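Local coordinates for protein endo-1,4-beta-xylanase (Pseudoalteromonas haloplanktis, PDB 1H12) that hydrolyses internal beta-1,4 linkages in xylan as a cold-adapted family 8 glycoside hydrolase and may also cleave beta-glucans, at residues G15-L20 against N396-N401; Q30-S35 against L388-V393; I75-Q80 against A105-P110; R101-Y106 against G120-K125. All coordinates share one frame; numbering follows the deposited sequence.

In the fold
The four contacts form two touching pairs. Interactions 1 and 2 have centres 13 Å apart and bring the two ends of the chain together. Asn396 OD1 and Gln30 NE2 lie 2.9 Å apart in a probable hydrogen bond between them. Interactions 3 and 4 have centres only 3 Å apart and share Ala105 and Tyr106 on helix 93-107. Both reach neighbouring strands of one antiparallel sheet. Interactions 2 and 3 do not touch; their nearest atoms are about 7 Å apart. The xylose pocket includes Asn382 on helix 379-392, the helix used in interaction 2, and Tyr378 just before that helix. The Arg76 side chain of interaction 3 is about 13 Å from the bound xylose.

Interaction 1. Residues G15-L20 against N396-N401; sequences GTYRNL and NFKFYN
Tyr17 meets Lys398 and the backbone on both sides of it, and nearly the whole contact runs through this one aromatic side chain.

The polar part is a hydrogen bond and a water. Phe399 N donates to Tyr17 OH at 3.0 Å. The bond is almost straight, with an angle of 175° at the hydrogen. Water 1 lies in the plane of the Tyr17 ring, at its edge, and makes a short 2.5 Å hydrogen bond to Tyr17 OH. The same water donates to Phe399 O at 2.7 Å. The phenol oxygen and the water thus serve both the N-H and the C=O of Phe399.

The apolar part is a CH-pi contact. Lys398 CG sits over the centre of the Tyr17 ring, 3.7 Å from the ring centroid and 9° off the normal. The lysine chain is extended beyond CG, and only its root lies over the ring. Tyr17 has CG anti to its own carbonyl carbon (chi1 -76°), which sends the ring out toward 396-401.

A carbonyl also packs against the ring. Phe397 O comes in obliquely and lies 3.3 Å from Tyr17 CE2, a van der Waals approach.

Phe397 and Phe399 pack the 396-401 segment on His392 and helix 206-215. In 15-20, Arg18 forms a salt bridge with Glu23.

The arrangement joins an N-terminal loop, between helices 11-14 and 20-23, to the C-terminal tail after helix 379-392, probably at the periphery of the (alpha/alpha)6 barrel of family 8 glycoside hydrolases.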
loop_
_atom_site.group_PDB
_atom_site.type_symbol
_atom_site.label_atom_id
_atom_site.label_comp_id
_atom_site.label_asym_id
_atom_site.label_seq_id
_atom_site.Cartn_x
_atom_site.Cartn_y
_atom_site.Cartn_z
ATOM N N GLY A 15 -10.630 -3.446 -19.474
ATOM C CA GLY A 15 -11.331 -2.245 -19.122
ATOM C C GLY A 15 -12.509 -2.453 -18.249
ATOM O O GLY A 15 -13.198 -1.492 -17.919
ATOM N N THR A 16 -12.805 -3.687 -17.866
ATOM C CA THR A 16 -13.948 -3.990 -17.011
ATOM C C THR A 16 -13.485 -4.063 -15.561
ATOM O O THR A 16 -12.756 -4.976 -15.227
ATOM C CB THR A 16 -14.507 -5.387 -17.379
ATOM O OG1 THR A 16 -14.929 -5.382 -18.725
ATOM C CG2 THR A 16 -15.720 -5.763 -16.490
ATOM N N TYR A 17 -13.881 -3.119 -14.732
ATOM C CA TYR A 17 -13.563 -3.111 -13.310
ATOM C C TYR A 17 -14.750 -3.667 -12.522
ATOM O O TYR A 17 -15.906 -3.288 -12.741
ATOM C CB TYR A 17 -13.267 -1.671 -12.852
ATOM C CG TYR A 17 -11.882 -1.227 -13.319
ATOM C CD1 TYR A 17 -11.663 -0.734 -14.610
ATOM C CD2 TYR A 17 -10.785 -1.342 -12.478
ATOM C CE1 TYR A 17 -10.431 -0.384 -15.044
ATOM C CE2 TYR A 17 -9.515 -0.984 -12.922
ATOM C CZ TYR A 17 -9.326 -0.510 -14.198
ATOM O OH TYR A 17 -8.048 -0.165 -14.606
ATOM N N ARG A 18 -14.453 -4.556 -11.605
ATOM C CA ARG A 18 -15.441 -5.034 -10.668
ATOM C C ARG A 18 -15.777 -3.952 -9.683
ATOM O O ARG A 18 -14.938 -3.106 -9.313
ATOM C CB ARG A 18 -14.935 -6.237 -9.888
ATOM C CG ARG A 18 -14.694 -7.456 -10.727
ATOM C CD ARG A 18 -14.056 -8.615 -9.970
ATOM N NE ARG A 18 -14.920 -9.094 -8.897
ATOM C CZ ARG A 18 -14.591 -10.093 -8.084
ATOM N NH1 ARG A 18 -13.388 -10.634 -8.175
ATOM N NH2 ARG A 18 -15.430 -10.533 -7.175
ATOM N N ASN A 19 -17.024 -3.987 -9.225
ATOM C CA ASN A 19 -17.521 -3.217 -8.094
ATOM C C ASN A 19 -17.949 -4.207 -7.046
ATOM O O ASN A 19 -19.080 -4.718 -7.056
ATOM C CB ASN A 19 -18.679 -2.304 -8.539
ATOM C CG ASN A 19 -19.175 -1.386 -7.437
ATOM O OD1 ASN A 19 -19.015 -1.655 -6.252
ATOM N ND2 ASN A 19 -19.810 -0.264 -7.844
ATOM N N LEU A 20 -17.019 -4.569 -6.168
ATOM C CA LEU A 20 -17.244 -5.604 -5.168
ATOM C C LEU A 20 -18.402 -5.265 -4.266
ATOM O O LEU A 20 -19.235 -6.138 -3.952
ATOM C CB LEU A 20 -15.974 -5.892 -4.380
ATOM C CG LEU A 20 -16.099 -6.927 -3.304
ATOM C CD1 LEU A 20 -16.470 -8.301 -3.823
ATOM C CD2 LEU A 20 -14.735 -7.061 -2.562
ATOM N N ASN A 396 -13.226 2.038 -8.105
ATOM C CA ASN A 396 -12.617 3.309 -8.320
ATOM C C ASN A 396 -11.098 3.265 -8.405
ATOM O O ASN A 396 -10.482 4.314 -8.650
ATOM C CB ASN A 396 -13.025 4.318 -7.227
ATOM C CG ASN A 396 -14.398 4.885 -7.436
ATOM O OD1 ASN A 396 -15.363 4.591 -6.645
ATOM N ND2 ASN A 396 -14.542 5.671 -8.433
ATOM N N PHE A 397 -10.469 2.121 -8.140
ATOM C CA PHE A 397 -9.018 2.005 -8.200
ATOM C C PHE A 397 -8.668 1.524 -9.621
ATOM O O PHE A 397 -8.823 0.359 -9.934
ATOM C CB PHE A 397 -8.489 1.114 -7.122
ATOM C CG PHE A 397 -6.997 1.290 -6.879
ATOM C CD1 PHE A 397 -6.063 0.819 -7.751
ATOM C CD2 PHE A 397 -6.555 1.963 -5.771
ATOM C CE1 PHE A 397 -4.670 0.996 -7.487
ATOM C CE2 PHE A 397 -5.198 2.097 -5.483
ATOM C CZ PHE A 397 -4.280 1.646 -6.372
ATOM N N LYS A 398 -8.318 2.467 -10.486
ATOM C CA LYS A 398 -8.130 2.218 -11.911
ATOM C C LYS A 398 -6.754 2.641 -12.357
ATOM O O LYS A 398 -6.136 3.506 -11.756
ATOM C CB LYS A 398 -9.170 2.959 -12.726
ATOM C CG LYS A 398 -10.607 2.620 -12.410
ATOM C CD LYS A 398 -11.558 3.335 -13.367
ATOM C CE LYS A 398 -13.041 2.966 -13.139
ATOM N NZ LYS A 398 -13.925 3.741 -13.957
ATOM N N PHE A 399 -6.286 2.047 -13.465
ATOM C CA PHE A 399 -5.031 2.434 -14.088
ATOM C C PHE A 399 -5.319 3.341 -15.276
ATOM O O PHE A 399 -6.028 2.936 -16.215
ATOM C CB PHE A 399 -4.248 1.225 -14.578
ATOM C CG PHE A 399 -3.638 0.353 -13.526
ATOM C CD1 PHE A 399 -3.851 0.512 -12.158
ATOM C CD2 PHE A 399 -2.810 -0.683 -13.917
ATOM C CE1 PHE A 399 -3.236 -0.349 -11.247
ATOM C CE2 PHE A 399 -2.229 -1.570 -13.019
ATOM C CZ PHE A 399 -2.418 -1.382 -11.681
ATOM N N TYR A 400 -4.805 4.548 -15.242
ATOM C CA TYR A 400 -4.983 5.540 -16.315
ATOM C C TYR A 400 -3.676 5.653 -17.096
ATOM O O TYR A 400 -2.686 6.180 -16.623
ATOM C CB TYR A 400 -5.344 6.929 -15.702
ATOM C CG TYR A 400 -6.656 6.953 -14.981
ATOM C CD1 TYR A 400 -6.779 6.593 -13.646
ATOM C CD2 TYR A 400 -7.824 7.310 -15.648
ATOM C CE1 TYR A 400 -8.001 6.614 -13.011
ATOM C CE2 TYR A 400 -9.034 7.353 -15.014
ATOM C CZ TYR A 400 -9.143 6.981 -13.695
ATOM O OH TYR A 400 -10.368 6.993 -13.103
ATOM N N ASN A 401 -3.641 5.075 -18.299
ATOM C CA ASN A 401 -2.445 5.124 -19.107
ATOM C C ASN A 401 -2.216 6.474 -19.700
ATOM O O ASN A 401 -3.156 7.184 -20.102
ATOM C CB ASN A 401 -2.512 4.130 -20.279
ATOM C CG ASN A 401 -2.164 2.737 -19.901
ATOM O OD1 ASN A 401 -1.458 2.467 -18.916
ATOM N ND2 ASN A 401 -2.690 1.770 -20.694
HETATM O O HOH W 1 -7.424 0.666 -16.877
#

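Interaction 2. Residues Q30-S35 against L388-V393; sequences QQKVNS and LAMLHV
Helices 30-35 and 388-392 run nearly antiparallel, with axes 9.7 Å apart and directions 154° from each other, and come closest at Val33 and Met390, whose CA atoms are 5.8 Å apart.

The CB of Met390 points toward helix 30-35. The chain is bent at chi2 (-58°) and chi3 (-53°), and this fold brings the methyl CE back against helix 30-35. CE lies about 3.6 Å from Val33 CG2. It is also about 3.9 Å from Lys32 CG, where the two side chains cross at about a right angle. The SD-CE bond of Met390 is modelled short, so the exact place of this methyl is uncertain. Val33 is shared between two partners. Its CG2 branch faces Met390, while CG1 meets Leu391 CD2 at 4.0 Å. No hydrogen bond crosses the interface, so apolar contact holds it.

Around the pair, Met390 also packs on Phe368 and Trp369 of helix 358-369. Lys32 sends its charged end to Trp369 in a cation-pi contact. Leu391 continues inward to Ala86 and Met89 of helix 77-89.

Close antiparallel packing of an early helix on the last one is consistent with the closure of the (alpha/alpha)6 barrel, the fold of family 8 glycoside hydrolases.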
loop_
_atom_site.group_PDB
_atom_site.type_symbol
_atom_site.label_atom_id
_atom_site.label_comp_id
_atom_site.label_asym_id
_atom_site.label_seq_id
_atom_site.Cartn_x
_atom_site.Cartn_y
_atom_site.Cartn_z
ATOM N N GLN A 30 -21.063 4.887 -3.993
ATOM C CA GLN A 30 -20.232 6.022 -4.359
ATOM C C GLN A 30 -20.310 7.130 -3.304
ATOM O O GLN A 30 -19.312 7.807 -3.015
ATOM C CB GLN A 30 -20.531 6.511 -5.788
ATOM C CG GLN A 30 -20.411 5.472 -6.839
ATOM C CD GLN A 30 -19.001 4.794 -6.915
ATOM O OE1 GLN A 30 -18.835 3.415 -7.109
ATOM N NE2 GLN A 30 -18.011 5.662 -6.837
ATOM N N GLN A 31 -21.482 7.358 -2.707
ATOM C CA GLN A 31 -21.595 8.351 -1.638
ATOM C C GLN A 31 -20.673 7.980 -0.478
ATOM O O GLN A 31 -20.043 8.860 0.106
ATOM C CB GLN A 31 -23.054 8.552 -1.113
ATOM N N LYS A 32 -20.609 6.706 -0.132
ATOM C CA LYS A 32 -19.763 6.272 0.984
ATOM C C LYS A 32 -18.281 6.489 0.640
ATOM O O LYS A 32 -17.506 6.946 1.512
ATOM C CB LYS A 32 -20.023 4.815 1.318
ATOM C CG LYS A 32 -19.318 4.349 2.540
ATOM C CD LYS A 32 -19.917 3.054 3.067
ATOM C CE LYS A 32 -19.145 2.515 4.177
ATOM N NZ LYS A 32 -19.841 1.406 4.808
ATOM N N VAL A 33 -17.893 6.178 -0.586
ATOM C CA VAL A 33 -16.508 6.434 -1.024
ATOM C C VAL A 33 -16.194 7.921 -0.934
ATOM O O VAL A 33 -15.154 8.321 -0.432
ATOM C CB VAL A 33 -16.334 5.965 -2.469
ATOM C CG1 VAL A 33 -14.965 6.315 -2.979
ATOM C CG2 VAL A 33 -16.524 4.435 -2.568
ATOM N N ASN A 34 -17.087 8.739 -1.455
ATOM C CA ASN A 34 -16.886 10.168 -1.460
ATOM C C ASN A 34 -16.817 10.758 -0.056
ATOM O O ASN A 34 -15.953 11.605 0.215
ATOM C CB ASN A 34 -18.043 10.862 -2.237
ATOM C CG ASN A 34 -18.076 10.510 -3.703
ATOM O OD1 ASN A 34 -17.150 9.970 -4.252
ATOM N ND2 ASN A 34 -19.196 10.864 -4.355
ATOM N N SER A 35 -17.702 10.306 0.818
ATOM C CA SER A 35 -17.615 10.842 2.195
ATOM C C SER A 35 -16.347 10.381 2.918
ATOM O O SER A 35 -15.842 11.097 3.756
ATOM C CB SER A 35 -18.868 10.431 3.017
ATOM O OG SER A 35 -18.938 9.048 3.203
ATOM N N LEU A 388 -7.940 3.434 0.973
ATOM C CA LEU A 388 -7.555 2.651 -0.196
ATOM C C LEU A 388 -8.555 1.533 -0.476
ATOM O O LEU A 388 -8.935 1.322 -1.629
ATOM C CB LEU A 388 -6.147 2.072 -0.009
ATOM C CG LEU A 388 -5.017 3.073 -0.002
ATOM C CD1 LEU A 388 -3.725 2.347 0.357
ATOM C CD2 LEU A 388 -4.862 3.757 -1.322
ATOM N N ALA A 389 -8.985 0.842 0.564
ATOM C CA ALA A 389 -9.915 -0.259 0.374
ATOM C C ALA A 389 -11.267 0.242 -0.201
ATOM O O ALA A 389 -11.869 -0.412 -1.037
ATOM C CB ALA A 389 -10.151 -0.967 1.671
ATOM N N MET A 390 -11.738 1.398 0.290
ATOM C CA MET A 390 -12.958 1.948 -0.231
ATOM C C MET A 390 -12.885 2.147 -1.732
ATOM O O MET A 390 -13.877 1.909 -2.444
ATOM C CB MET A 390 -13.348 3.255 0.481
ATOM C CG MET A 390 -14.058 3.071 1.801
ATOM S SD MET A 390 -15.585 2.121 1.691
ATOM C CE MET A 390 -16.201 2.889 0.647
ATOM N N LEU A 391 -11.736 2.595 -2.255
ATOM C CA LEU A 391 -11.528 2.713 -3.658
ATOM C C LEU A 391 -11.520 1.342 -4.364
ATOM O O LEU A 391 -12.178 1.152 -5.412
ATOM C CB LEU A 391 -10.231 3.477 -3.968
ATOM C CG LEU A 391 -10.197 4.861 -3.383
ATOM C CD1 LEU A 391 -8.772 5.397 -3.456
ATOM C CD2 LEU A 391 -11.152 5.797 -4.120
ATOM N N HIS A 392 -10.790 0.390 -3.802
ATOM C CA HIS A 392 -10.672 -0.908 -4.387
ATOM C C HIS A 392 -11.959 -1.684 -4.487
ATOM O O HIS A 392 -12.096 -2.491 -5.409
ATOM C CB HIS A 392 -9.666 -1.758 -3.607
ATOM C CG HIS A 392 -8.242 -1.478 -3.933
ATOM N ND1 HIS A 392 -7.723 -1.731 -5.175
ATOM C CD2 HIS A 392 -7.241 -0.993 -3.148
ATOM C CE1 HIS A 392 -6.432 -1.385 -5.137
ATOM N NE2 HIS A 392 -6.107 -0.942 -3.920
ATOM N N VAL A 393 -12.853 -1.498 -3.536
ATOM C CA VAL A 393 -14.086 -2.313 -3.485
ATOM C C VAL A 393 -15.265 -1.652 -4.157
ATOM O O VAL A 393 -16.360 -2.218 -4.181
ATOM C CB VAL A 393 -14.458 -2.736 -2.042
ATOM C CG1 VAL A 393 -13.324 -3.440 -1.354
ATOM C CG2 VAL A 393 -15.012 -1.594 -1.219
#

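Interaction 3. Residues I75-Q80 against A105-P110; sequences IRTEGQ and AYQKNP
Gln107 pushes its amide into the turn where strand 74-76 gives way to helix 77-89, and overlaps Thr77 and Gln80. The Thr77 methyl CG2 stands 3.8 Å from Gln107 CD, and the two side chains slide past each other in opposite directions. Gln80 approaches with its aliphatic part, its CG lying 3.5 Å from Gln107 OE1. Gln107 has CG anti to its carbonyl carbon (chi1 -67°) and an extended chain beyond, which carries the amide in between Thr77 and Gln80.

The amide nitrogen has a mate in water 2. Gln107 NE2 donates to this water at 2.8 Å. The water in turn donates to Ile75 O, also at 2.8 Å, and so links the two segments. Gln107 OE1 is buried by the contact and has no polar partner in the model. An alanine in place of Gln107 would probably leave water 2 without its amide mate and open a gap beside Thr77 and Gln80.

The backbone next to this amide is tied down as well. Gln107 pairs with Ala123 and Ile75 with Leu126 through backbone hydrogen bonds. Helix 77-89 starts here, with Arg76 at its N-cap position.

The contact joins the end of helix 93-107 to the strand-helix junction at 76-77, where the antiparallel sheet of the enzyme passes into the helices of its (alpha/alpha)6 barrel.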
loop_
_atom_site.group_PDB
_atom_site.type_symbol
_atom_site.label_atom_id
_atom_site.label_comp_id
_atom_site.label_asym_id
_atom_site.label_seq_id
_atom_site.Cartn_x
_atom_site.Cartn_y
_atom_site.Cartn_z
ATOM N N ILE A 75 5.553 11.935 10.215
ATOM C CA ILE A 75 5.065 12.076 8.838
ATOM C C ILE A 75 5.837 11.034 8.027
ATOM O O ILE A 75 7.072 11.002 8.092
ATOM C CB ILE A 75 5.340 13.491 8.302
ATOM C CG1 ILE A 75 4.784 14.544 9.267
ATOM C CG2 ILE A 75 4.803 13.616 6.906
ATOM C CD1 ILE A 75 5.183 15.954 8.905
ATOM N N ARG A 76 5.122 10.178 7.308
ATOM C CA ARG A 76 5.706 9.014 6.653
ATOM C C ARG A 76 5.471 9.046 5.149
ATOM O O ARG A 76 4.452 9.514 4.637
ATOM C CB ARG A 76 5.125 7.746 7.275
ATOM C CG ARG A 76 5.511 7.616 8.735
ATOM C CD ARG A 76 4.947 6.440 9.472
ATOM N NE ARG A 76 5.323 6.577 10.878
ATOM C CZ ARG A 76 5.634 5.597 11.691
ATOM N NH1 ARG A 76 5.511 4.311 11.331
ATOM N NH2 ARG A 76 6.017 5.923 12.923
ATOM N N THR A 77 6.404 8.493 4.402
ATOM C CA THR A 77 6.290 8.401 2.964
ATOM C C THR A 77 5.175 7.464 2.524
ATOM O O THR A 77 4.509 7.751 1.514
ATOM C CB THR A 77 7.604 8.044 2.268
ATOM O OG1 THR A 77 8.132 6.858 2.882
ATOM C CG2 THR A 77 8.573 9.179 2.347
ATOM N N GLU A 78 4.949 6.361 3.226
ATOM C CA GLU A 78 3.849 5.483 2.877
ATOM C C GLU A 78 2.529 6.246 2.900
ATOM O O GLU A 78 1.797 6.296 1.922
ATOM C CB GLU A 78 3.832 4.262 3.779
ATOM C CG GLU A 78 4.859 3.227 3.334
ATOM C CD GLU A 78 5.065 2.074 4.321
ATOM O OE1 GLU A 78 4.527 2.121 5.444
ATOM O OE2 GLU A 78 5.797 1.099 3.965
ATOM N N GLY A 79 2.236 6.883 4.028
ATOM C CA GLY A 79 0.958 7.580 4.125
ATOM C C GLY A 79 0.800 8.687 3.106
ATOM O O GLY A 79 -0.282 8.902 2.569
ATOM N N GLN A 80 1.887 9.421 2.855
ATOM C CA GLN A 80 1.893 10.518 1.882
ATOM C C GLN A 80 1.527 9.985 0.493
ATOM O O GLN A 80 0.678 10.547 -0.212
ATOM C CB GLN A 80 3.234 11.198 1.886
ATOM C CG GLN A 80 3.258 12.572 1.199
ATOM C CD GLN A 80 2.695 13.678 2.153
ATOM O OE1 GLN A 80 2.722 14.870 1.605
ATOM N NE2 GLN A 80 2.247 13.397 3.200
ATOM N N ALA A 105 9.567 18.647 -1.693
ATOM C CA ALA A 105 10.331 19.663 -0.988
ATOM C C ALA A 105 11.003 19.115 0.268
ATOM O O ALA A 105 12.137 19.498 0.561
ATOM C CB ALA A 105 9.444 20.825 -0.573
ATOM N N TYR A 106 10.287 18.309 1.030
ATOM C CA TYR A 106 10.680 18.007 2.393
ATOM C C TYR A 106 11.046 16.542 2.640
ATOM O O TYR A 106 11.865 16.269 3.520
ATOM C CB TYR A 106 9.585 18.456 3.361
ATOM C CG TYR A 106 9.195 19.884 3.239
ATOM C CD1 TYR A 106 10.119 20.902 3.374
ATOM C CD2 TYR A 106 7.895 20.271 2.966
ATOM C CE1 TYR A 106 9.765 22.232 3.257
ATOM C CE2 TYR A 106 7.541 21.586 2.836
ATOM C CZ TYR A 106 8.489 22.570 2.962
ATOM O OH TYR A 106 8.100 23.896 2.843
ATOM N N GLN A 107 10.434 15.596 1.931
ATOM C CA GLN A 107 10.798 14.199 2.075
ATOM C C GLN A 107 11.988 13.793 1.238
ATOM O O GLN A 107 12.798 12.955 1.655
ATOM C CB GLN A 107 9.582 13.283 1.836
ATOM C CG GLN A 107 8.532 13.426 2.902
ATOM C CD GLN A 107 7.213 12.714 2.579
ATOM O OE1 GLN A 107 6.723 12.783 1.452
ATOM N NE2 GLN A 107 6.620 12.086 3.596
ATOM N N LYS A 108 12.118 14.348 0.033
ATOM C CA LYS A 108 13.182 13.938 -0.872
ATOM C C LYS A 108 14.545 14.250 -0.275
ATOM O O LYS A 108 14.826 15.426 0.057
ATOM C CB LYS A 108 13.034 14.655 -2.201
ATOM C CG LYS A 108 14.009 14.179 -3.228
ATOM C CD LYS A 108 13.985 15.063 -4.500
ATOM C CE LYS A 108 15.187 14.813 -5.361
ATOM N NZ LYS A 108 15.220 15.739 -6.510
ATOM N N ASN A 109 15.438 13.293 -0.246
ATOM C CA ASN A 109 16.851 13.550 0.080
ATOM C C ASN A 109 17.516 14.135 -1.156
ATOM O O ASN A 109 17.284 13.699 -2.293
ATOM C CB ASN A 109 17.561 12.261 0.462
ATOM C CG ASN A 109 17.090 11.643 1.749
ATOM O OD1 ASN A 109 16.874 10.371 1.798
ATOM N ND2 ASN A 109 16.992 12.381 2.790
ATOM N N PRO A 110 18.406 15.123 -0.971
ATOM C CA PRO A 110 19.018 15.759 -2.114
ATOM C C PRO A 110 19.762 14.819 -3.030
ATOM O O PRO A 110 20.357 13.824 -2.590
ATOM C CB PRO A 110 19.993 16.775 -1.492
ATOM C CG PRO A 110 19.963 16.550 -0.117
ATOM C CD PRO A 110 18.803 15.713 0.278
HETATM O O HOH W 2 8.407 11.154 5.595
#

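Interaction 4. Residues R101-Y106 against G120-K125; sequences RFAKAY and GVYAWK
The Tyr122 ring meets helix 101-106 edge-on: Ala103 C and Lys104 N lie at its edge, near the ring plane. Ala103 O comes in obliquely, 3.4 Å from Tyr122 CE2. The same oxygen is 3.8 Å from Tyr122 CD2, so it lies alongside one flank of the ring. The Ala103 methyl adds an apolar touch, with its CB 4.2 Å from Tyr122 CE2. Further out, Tyr122 OH passes Lys104 CA at 4.1 Å. Tyr122 has CG anti to its carbonyl carbon (chi1 -75°), and this turn swings the end of the ring toward the helix although the side chain starts off to one side.

Other parts of the fold surround Tyr122. Its ring meets that of Phe149, with planes at about 55°, and it touches Met175 of helix 168-182. Its backbone N is hydrogen-bonded to Glu146 OE2. Lys104 does not spend its charge on the phenol, since its NZ forms a salt bridge with Asp171. A serine in place of Tyr122 would probably open a gap beside Ala103 and deprive Phe149 of its ring partner.

No hydrogen bond crosses between the two segments, which together bury 114 Å². The chemistry implies a modest van der Waals contact, in which Tyr122 CE2 rests on the carbonyl and methyl of Ala103, perhaps with a weak attraction between the CE2 C-H and Ala103 O.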
loop_
_atom_site.group_PDB
_atom_site.type_symbol
_atom_site.label_atom_id
_atom_site.label_comp_id
_atom_site.label_asym_id
_atom_site.label_seq_id
_atom_site.Cartn_x
_atom_site.Cartn_y
_atom_site.Cartn_z
ATOM N N ARG A 101 3.740 18.437 -3.417
ATOM C CA ARG A 101 4.629 19.537 -3.164
ATOM C C ARG A 101 5.420 19.312 -1.890
ATOM O O ARG A 101 6.628 19.600 -1.800
ATOM C CB ARG A 101 3.829 20.845 -3.068
ATOM C CG ARG A 101 4.679 22.110 -3.200
ATOM C CD ARG A 101 3.909 23.412 -2.939
ATOM N NE ARG A 101 2.713 23.457 -3.766
ATOM C CZ ARG A 101 1.466 23.224 -3.358
ATOM N NH1 ARG A 101 1.141 23.220 -2.074
ATOM N NH2 ARG A 101 0.509 23.034 -4.273
ATOM N N PHE A 102 4.735 18.821 -0.848
ATOM C CA PHE A 102 5.395 18.524 0.423
ATOM C C PHE A 102 6.442 17.455 0.270
ATOM O O PHE A 102 7.559 17.545 0.791
ATOM C CB PHE A 102 4.337 18.075 1.428
ATOM C CG PHE A 102 4.877 17.815 2.815
ATOM C CD1 PHE A 102 5.479 16.591 3.149
ATOM C CD2 PHE A 102 4.790 18.796 3.782
ATOM C CE1 PHE A 102 5.994 16.399 4.390
ATOM C CE2 PHE A 102 5.316 18.568 5.049
ATOM C CZ PHE A 102 5.917 17.383 5.334
ATOM N N ALA A 103 6.099 16.385 -0.418
ATOM C CA ALA A 103 7.020 15.248 -0.567
ATOM C C ALA A 103 8.293 15.708 -1.285
ATOM O O ALA A 103 9.409 15.410 -0.827
ATOM C CB ALA A 103 6.349 14.123 -1.344
ATOM N N LYS A 104 8.128 16.380 -2.411
ATOM C CA LYS A 104 9.254 16.760 -3.201
ATOM C C LYS A 104 10.162 17.758 -2.480
ATOM O O LYS A 104 11.380 17.703 -2.606
ATOM C CB LYS A 104 8.764 17.245 -4.582
ATOM C CG LYS A 104 9.766 17.439 -5.619
ATOM C CD LYS A 104 9.048 17.794 -7.015
ATOM C CE LYS A 104 10.073 17.993 -8.046
ATOM N NZ LYS A 104 9.400 18.425 -9.240
ATOM N N ALA A 105 9.567 18.647 -1.693
ATOM C CA ALA A 105 10.331 19.663 -0.988
ATOM C C ALA A 105 11.003 19.115 0.268
ATOM O O ALA A 105 12.137 19.498 0.561
ATOM C CB ALA A 105 9.444 20.825 -0.573
ATOM N N TYR A 106 10.287 18.309 1.030
ATOM C CA TYR A 106 10.680 18.007 2.393
ATOM C C TYR A 106 11.046 16.542 2.640
ATOM O O TYR A 106 11.865 16.269 3.520
ATOM C CB TYR A 106 9.585 18.456 3.361
ATOM C CG TYR A 106 9.195 19.884 3.239
ATOM C CD1 TYR A 106 10.119 20.902 3.374
ATOM C CD2 TYR A 106 7.895 20.271 2.966
ATOM C CE1 TYR A 106 9.765 22.232 3.257
ATOM C CE2 TYR A 106 7.541 21.586 2.836
ATOM C CZ TYR A 106 8.489 22.570 2.962
ATOM O OH TYR A 106 8.100 23.896 2.843
ATOM N N GLY A 120 18.204 11.178 -3.790
ATOM C CA GLY A 120 16.912 11.154 -4.423
ATOM C C GLY A 120 15.884 10.214 -3.866
ATOM O O GLY A 120 14.779 10.168 -4.389
ATOM N N VAL A 121 16.215 9.440 -2.827
ATOM C CA VAL A 121 15.196 8.627 -2.160
ATOM C C VAL A 121 14.462 9.493 -1.134
ATOM O O VAL A 121 14.935 10.578 -0.792
ATOM C CB VAL A 121 15.748 7.324 -1.537
ATOM C CG1 VAL A 121 16.666 6.604 -2.547
ATOM C CG2 VAL A 121 16.453 7.525 -0.225
ATOM N N TYR A 122 13.342 9.003 -0.654
ATOM C CA TYR A 122 12.452 9.793 0.186
ATOM C C TYR A 122 12.530 9.330 1.626
ATOM O O TYR A 122 12.237 8.168 1.958
ATOM C CB TYR A 122 11.013 9.723 -0.408
ATOM C CG TYR A 122 10.876 10.578 -1.653
ATOM C CD1 TYR A 122 11.571 10.307 -2.795
ATOM C CD2 TYR A 122 10.116 11.736 -1.613
ATOM C CE1 TYR A 122 11.542 11.183 -3.875
ATOM C CE2 TYR A 122 10.044 12.592 -2.674
ATOM C CZ TYR A 122 10.790 12.347 -3.814
ATOM O OH TYR A 122 10.785 13.265 -4.822
ATOM N N ALA A 123 12.951 10.240 2.482
ATOM C CA ALA A 123 13.136 9.972 3.917
ATOM C C ALA A 123 11.825 9.514 4.538
ATOM O O ALA A 123 10.820 10.213 4.468
ATOM C CB ALA A 123 13.584 11.262 4.566
ATOM N N TRP A 124 11.854 8.350 5.172
ATOM C CA TRP A 124 10.614 7.715 5.580
ATOM C C TRP A 124 9.922 8.379 6.740
ATOM O O TRP A 124 8.721 8.228 6.887
ATOM C CB TRP A 124 10.772 6.223 5.814
ATOM C CG TRP A 124 11.266 5.831 7.169
ATOM C CD1 TRP A 124 12.550 5.724 7.596
ATOM C CD2 TRP A 124 10.444 5.433 8.288
ATOM N NE1 TRP A 124 12.570 5.257 8.887
ATOM C CE2 TRP A 124 11.282 5.067 9.320
ATOM C CE3 TRP A 124 9.075 5.329 8.484
ATOM C CZ2 TRP A 124 10.804 4.573 10.542
ATOM C CZ3 TRP A 124 8.591 4.877 9.657
ATOM C CH2 TRP A 124 9.459 4.481 10.688
ATOM N N LYS A 125 10.694 9.067 7.589
ATOM C CA LYS A 125 10.151 9.659 8.807
ATOM C C LYS A 125 10.618 11.086 9.011
ATOM O O LYS A 125 11.825 11.338 9.178
ATOM C CB LYS A 125 10.517 8.836 10.034
ATOM C CG LYS A 125 9.807 9.256 11.278
ATOM C CD LYS A 125 10.297 8.552 12.560
ATOM C CE LYS A 125 9.785 7.217 12.643
ATOM N NZ LYS A 125 10.269 6.707 14.082
#